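Local atomic coordinates of selenium-binding protein (Sulfolobus tokodaii, PDB entry 2ECE), a protein that is of unknown function but folds as a beta propeller and may bind selenium. Residues P23-A28 / V48-K53; M385-R390 / V447-G452. All coordinates share one frame; numbering follows the deposited sequence.

Interaction 1 (P23-A28 / V48-K53)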
loop_
_atom_site.group_PDB
_atom_site.type_symbol
_atom_site.label_atom_id
_atom_site.label_comp_id
_atom_site.label_asym_id
_atom_site.label_seq_id
_atom_site.Cartn_x
_atom_site.Cartn_y
_atom_site.Cartn_z
ATOM N N PRO A 23 -5.551 -21.677 6.250
ATOM C CA PRO A 23 -5.305 -21.369 7.664
ATOM C C PRO A 23 -5.003 -19.889 7.903
ATOM O O PRO A 23 -4.374 -19.234 7.067
ATOM C CB PRO A 23 -4.109 -22.254 8.006
ATOM C CG PRO A 23 -4.268 -23.417 7.073
ATOM C CD PRO A 23 -4.636 -22.735 5.787
ATOM N N PRO A 24 -5.433 -19.349 9.059
ATOM C CA PRO A 24 -5.212 -17.940 9.409
ATOM C C PRO A 24 -3.725 -17.615 9.538
ATOM O O PRO A 24 -2.889 -18.516 9.617
ATOM C CB PRO A 24 -5.931 -17.792 10.754
ATOM C CG PRO A 24 -6.895 -18.948 10.788
ATOM C CD PRO A 24 -6.097 -20.055 10.167
ATOM N N GLU A 25 -3.406 -16.324 9.574
ATOM C CA GLU A 25 -2.023 -15.868 9.703
ATOM C C GLU A 25 -1.518 -15.989 11.147
ATOM O O GLU A 25 -2.263 -15.737 12.089
ATOM C CB GLU A 25 -1.910 -14.404 9.253
ATOM C CG GLU A 25 -2.591 -13.385 10.175
ATOM C CD GLU A 25 -4.098 -13.276 9.971
ATOM O OE1 GLU A 25 -4.662 -14.063 9.182
ATOM O OE2 GLU A 25 -4.727 -12.395 10.605
ATOM N N ASP A 26 -0.252 -16.371 11.311
ATOM C CA ASP A 26 0.364 -16.495 12.632
ATOM C C ASP A 26 1.196 -15.252 12.954
ATOM O O ASP A 26 1.370 -14.891 14.119
ATOM C CB ASP A 26 1.311 -17.699 12.705
ATOM C CG ASP A 26 0.587 -19.017 12.840
ATOM O OD1 ASP A 26 -0.423 -19.076 13.578
ATOM O OD2 ASP A 26 1.044 -20.005 12.221
ATOM N N LEU A 27 1.710 -14.606 11.908
ATOM C CA LEU A 27 2.566 -13.440 12.082
ATOM C C LEU A 27 2.233 -12.298 11.149
ATOM O O LEU A 27 1.586 -12.478 10.120
ATOM C CB LEU A 27 4.028 -13.822 11.838
ATOM C CG LEU A 27 4.599 -15.009 12.595
ATOM C CD1 LEU A 27 5.851 -15.500 11.876
ATOM C CD2 LEU A 27 4.894 -14.609 14.037
ATOM N N ALA A 28 2.721 -11.119 11.519
ATOM C CA ALA A 28 2.532 -9.911 10.734
ATOM C C ALA A 28 3.880 -9.214 10.631
ATOM O O ALA A 28 4.479 -8.844 11.640
ATOM C CB ALA A 28 1.519 -8.996 11.407
ATOM N N VAL A 48 5.585 -9.276 14.220
ATOM C CA VAL A 48 4.545 -9.249 15.239
ATOM C C VAL A 48 3.769 -10.563 15.314
ATOM O O VAL A 48 3.277 -11.067 14.293
ATOM C CB VAL A 48 3.547 -8.097 14.978
ATOM C CG1 VAL A 48 2.441 -8.117 16.018
ATOM C CG2 VAL A 48 4.277 -6.760 15.021
ATOM N N ASP A 49 3.679 -11.109 16.530
ATOM C CA ASP A 49 2.955 -12.354 16.772
ATOM C C ASP A 49 1.497 -11.949 16.761
ATOM O O ASP A 49 1.033 -11.153 17.587
ATOM C CB ASP A 49 3.303 -12.965 18.134
ATOM C CG ASP A 49 2.778 -14.388 18.281
ATOM O OD1 ASP A 49 1.678 -14.678 17.756
ATOM O OD2 ASP A 49 3.468 -15.214 18.924
ATOM N N VAL A 50 0.769 -12.521 15.819
ATOM C CA VAL A 50 -0.614 -12.176 15.634
ATOM C C VAL A 50 -1.635 -13.294 15.908
ATOM O O VAL A 50 -2.817 -13.157 15.594
ATOM C CB VAL A 50 -0.728 -11.559 14.207
ATOM C CG1 VAL A 50 -1.634 -12.357 13.308
ATOM C CG2 VAL A 50 -1.138 -10.114 14.315
ATOM N N ASN A 51 -1.169 -14.372 16.538
ATOM C CA ASN A 51 -1.985 -15.541 16.902
ATOM C C ASN A 51 -2.467 -15.391 18.356
ATOM O O ASN A 51 -1.660 -15.417 19.280
ATOM C CB ASN A 51 -1.126 -16.806 16.795
ATOM C CG ASN A 51 -1.919 -18.088 16.990
ATOM O OD1 ASN A 51 -2.927 -18.124 17.704
ATOM N ND2 ASN A 51 -1.445 -19.162 16.366
ATOM N N PRO A 52 -3.789 -15.252 18.575
ATOM C CA PRO A 52 -4.393 -15.093 19.908
ATOM C C PRO A 52 -4.044 -16.180 20.924
ATOM O O PRO A 52 -4.044 -15.936 22.133
ATOM C CB PRO A 52 -5.891 -15.063 19.605
ATOM C CG PRO A 52 -5.935 -14.472 18.239
ATOM C CD PRO A 52 -4.833 -15.221 17.540
ATOM N N LYS A 53 -3.744 -17.375 20.431
ATOM C CA LYS A 53 -3.408 -18.491 21.303
ATOM C C LYS A 53 -1.946 -18.499 21.729
ATOM O O LYS A 53 -1.565 -19.227 22.649
ATOM C CB LYS A 53 -3.752 -19.810 20.615
ATOM C CG LYS A 53 -5.245 -20.111 20.555
ATOM C CD LYS A 53 -5.539 -21.325 19.674
ATOM C CE LYS A 53 -4.667 -22.525 20.041
ATOM N NZ LYS A 53 -4.882 -22.981 21.446
HETATM O O HOH W 1 -4.466 -14.549 13.469
#
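The carbonyl oxygen of V48 is held by two neighbouring residues of the facing strand: A28 N donates to V48 O at 2.8 Å, in the carbonyl plane, and the CA-H of L27 adds a weaker contact. With V48 N bonding back to A28 O, this makes the hydrogen-bonded pair of an antiparallel beta hairpin, strands 27-33 and 44-49 of one propeller blade, and illustrates how a hairpin is continued past the ends of its strands. One step on, V50 N reaches D26 O at 3.0 Å from above the carbonyl plane, 36° out of it. Beyond that, side chains take over. D26 and N51 lie alongside each other, pointing the same way, carboxylate and amide planes nearly parallel but offset, yet the bond from N51 ND2 to D26 OD1 (3.0 Å) is weak because it is bent. N51 is presented by two consecutive Asx turns: D49 OD1 accepts N51 N at 3.1 Å, nearly along its own C-O axis, and N51 OD1 accepts K53 N. On the face carrying A28 and V48, the CB of A28 meets V50 CG2 at 4.1 Å. The other branch, V50 CG1, presses on E25 CG at 3.4 Å. That tight touch accompanies an eclipsed chi1 of 118° in V50, while E25 CG sits between its backbone N and carbonyl carbon (chi1 69°). A water donates to both E25 O and V50 O, bridging the backbones where direct pairing has ended. E25 OE2 goes on to R394 and Y396, and D49 OD2 to R118, T56 and S54. Both buried carboxylates thus have an arginine mate and are probably kept ionised, whereas the exposed D26 has a bent amide bond across this contact.

Interaction 2 (M385-R390 / V447-G452)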
loop_
_atom_site.group_PDB
_atom_site.type_symbol
_atom_site.label_atom_id
_atom_site.label_comp_id
_atom_site.label_asym_id
_atom_site.label_seq_id
_atom_site.Cartn_x
_atom_site.Cartn_y
_atom_site.Cartn_z
ATOM N N MET A 385 -2.046 2.878 6.304
ATOM C CA MET A 385 -2.020 1.591 5.622
ATOM C C MET A 385 -2.951 0.606 6.309
ATOM O O MET A 385 -3.099 0.617 7.531
ATOM C CB MET A 385 -0.609 0.997 5.581
ATOM C CG MET A 385 0.301 1.609 4.535
ATOM S SD MET A 385 -0.472 1.813 2.920
ATOM C CE MET A 385 -0.562 0.105 2.337
ATOM N N LEU A 386 -3.582 -0.241 5.502
ATOM C CA LEU A 386 -4.502 -1.256 5.998
ATOM C C LEU A 386 -4.126 -2.592 5.382
ATOM O O LEU A 386 -3.514 -2.642 4.310
ATOM C CB LEU A 386 -5.942 -0.951 5.559
ATOM C CG LEU A 386 -6.590 0.400 5.850
ATOM C CD1 LEU A 386 -7.907 0.516 5.088
ATOM C CD2 LEU A 386 -6.823 0.532 7.347
ATOM N N GLU A 387 -4.477 -3.674 6.060
ATOM C CA GLU A 387 -4.254 -4.995 5.492
ATOM C C GLU A 387 -5.316 -5.920 6.059
ATOM O O GLU A 387 -5.657 -5.833 7.237
ATOM C CB GLU A 387 -2.859 -5.526 5.784
ATOM C CG GLU A 387 -2.523 -6.675 4.842
ATOM C CD GLU A 387 -2.990 -6.386 3.423
ATOM O OE1 GLU A 387 -2.287 -5.651 2.699
ATOM O OE2 GLU A 387 -4.083 -6.876 3.037
ATOM N N ILE A 388 -5.849 -6.791 5.211
ATOM C CA ILE A 388 -6.922 -7.691 5.618
ATOM C C ILE A 388 -6.523 -9.155 5.569
ATOM O O ILE A 388 -5.864 -9.600 4.628
ATOM C CB ILE A 388 -8.142 -7.529 4.692
ATOM C CG1 ILE A 388 -8.394 -6.049 4.401
ATOM C CG2 ILE A 388 -9.368 -8.165 5.335
ATOM C CD1 ILE A 388 -9.263 -5.804 3.160
ATOM N N SER A 389 -6.940 -9.911 6.581
ATOM C CA SER A 389 -6.648 -11.334 6.615
ATOM C C SER A 389 -7.375 -11.956 5.425
ATOM O O SER A 389 -8.336 -11.388 4.910
ATOM C CB SER A 389 -7.159 -11.947 7.922
ATOM O OG SER A 389 -8.540 -11.673 8.095
ATOM N N ARG A 390 -6.912 -13.119 4.984
ATOM C CA ARG A 390 -7.540 -13.788 3.858
ATOM C C ARG A 390 -8.990 -14.158 4.137
ATOM O O ARG A 390 -9.823 -14.096 3.230
ATOM C CB ARG A 390 -6.730 -15.025 3.456
ATOM C CG ARG A 390 -5.579 -14.685 2.522
ATOM C CD ARG A 390 -4.637 -15.851 2.258
ATOM N NE ARG A 390 -3.869 -16.237 3.437
ATOM C CZ ARG A 390 -4.256 -17.155 4.316
ATOM N NH1 ARG A 390 -5.410 -17.791 4.151
ATOM N NH2 ARG A 390 -3.490 -17.438 5.361
ATOM N N VAL A 447 1.916 -3.665 6.105
ATOM C CA VAL A 447 1.862 -4.914 6.847
ATOM C C VAL A 447 1.682 -6.082 5.884
ATOM O O VAL A 447 0.863 -6.015 4.972
ATOM C CB VAL A 447 0.672 -4.899 7.847
ATOM C CG1 VAL A 447 0.507 -6.260 8.506
ATOM C CG2 VAL A 447 0.908 -3.834 8.908
ATOM N N ARG A 448 2.463 -7.140 6.075
ATOM C CA ARG A 448 2.336 -8.337 5.250
ATOM C C ARG A 448 2.115 -9.503 6.203
ATOM O O ARG A 448 2.939 -9.764 7.080
ATOM C CB ARG A 448 3.593 -8.588 4.397
ATOM C CG ARG A 448 3.387 -8.300 2.899
ATOM C CD ARG A 448 3.338 -6.795 2.619
ATOM N NE ARG A 448 2.805 -6.455 1.297
ATOM C CZ ARG A 448 1.512 -6.455 0.985
ATOM N NH1 ARG A 448 0.604 -6.780 1.898
ATOM N NH2 ARG A 448 1.123 -6.120 -0.236
ATOM N N LEU A 449 0.998 -10.198 6.034
ATOM C CA LEU A 449 0.676 -11.325 6.900
ATOM C C LEU A 449 1.300 -12.625 6.393
ATOM O O LEU A 449 1.291 -12.903 5.192
ATOM C CB LEU A 449 -0.845 -11.480 6.999
ATOM C CG LEU A 449 -1.616 -10.214 7.397
ATOM C CD1 LEU A 449 -3.119 -10.488 7.341
ATOM C CD2 LEU A 449 -1.193 -9.773 8.799
ATOM N N SER A 450 1.850 -13.415 7.307
ATOM C CA SER A 450 2.455 -14.686 6.929
ATOM C C SER A 450 1.393 -15.511 6.201
ATOM O O SER A 450 0.255 -15.596 6.652
ATOM C CB SER A 450 2.945 -15.435 8.173
ATOM O OG SER A 450 1.890 -15.651 9.097
ATOM N N GLY A 451 1.757 -16.097 5.066
ATOM C CA GLY A 451 0.794 -16.892 4.320
ATOM C C GLY A 451 -0.001 -16.099 3.297
ATOM O O GLY A 451 -0.861 -16.650 2.609
ATOM N N GLY A 452 0.277 -14.802 3.192
ATOM C CA GLY A 452 -0.431 -13.973 2.231
ATOM C C GLY A 452 -1.611 -13.213 2.813
ATOM O O GLY A 452 -2.172 -13.609 3.831
HETATM O O HOH W 2 -0.621 -2.579 5.226
#
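E387 meets V447 where the inner strands of two adjacent beta-propeller blades, 386-388 and 443-449, run side by side. The short strand segments are nearly parallel, 11° apart, with axes 7.3 Å from each other, so side chains and water do the joining, a worked case of how blades cohere. E387 CB lies 4.1 Å from V447 CB. Its CG, anti to the backbone N (chi1 -163°), rests on V447 O at 3.5 Å. The chain then bends at chi2, bringing CD near R448 NH1, and the carboxylate divides its work: OE2 takes the N-H of I388 from above the carboxylate plane, while OE1 forms a weak, bent salt bridge with R448 NH1 at 3.2 Å. Carboxylate and guanidinium are turned 26° apart. S455 OG also bonds E387 OE1, and R448 has further partners in D453 and the carbonyl of F76. Further along, L449 CD1 packs against S389 CA at 3.7 Å. The chain next makes a type II turn, L449 to G452, whose glycine carbonyls face R390. From R390, NE donates to G452 O at 3.2 Å and, weakly, to G451 O, while NH1 and NH2 reach the carbonyls of A19 and P23. At R390 a leucine would probably leave the G452 carbonyl without its NE donor, cost G451 O one of its partners and leave the turn less firmly tied to segment 385-390. At the other end of the contact a water bridges the strands, accepting from V447 N at 2.9 Å and donating weakly to L386 O.

Interactions 1 and 2 lie about 10 Å apart, centre to centre, and follow one another along the chain. They meet in one four-stranded antiparallel sheet, ordered 60-65, 44-49, 27-33, 443-449. Interaction 1 joins two of its N-terminal strands, and interaction 2 sets its C-terminal strand against 386-388 of the preceding blade. A blade built from both chain ends is the classic "velcro" closure of a propeller. The two contacts also touch directly: L27 O probably accepts from S450 N at 3.0 Å, and E25 OE1 packs against S389 CB at 3.5 Å. Interaction 1 thus lies within the closing blade, interaction 2 links it to its neighbour, and pairing of 27-33 with 443-449 closes the ring.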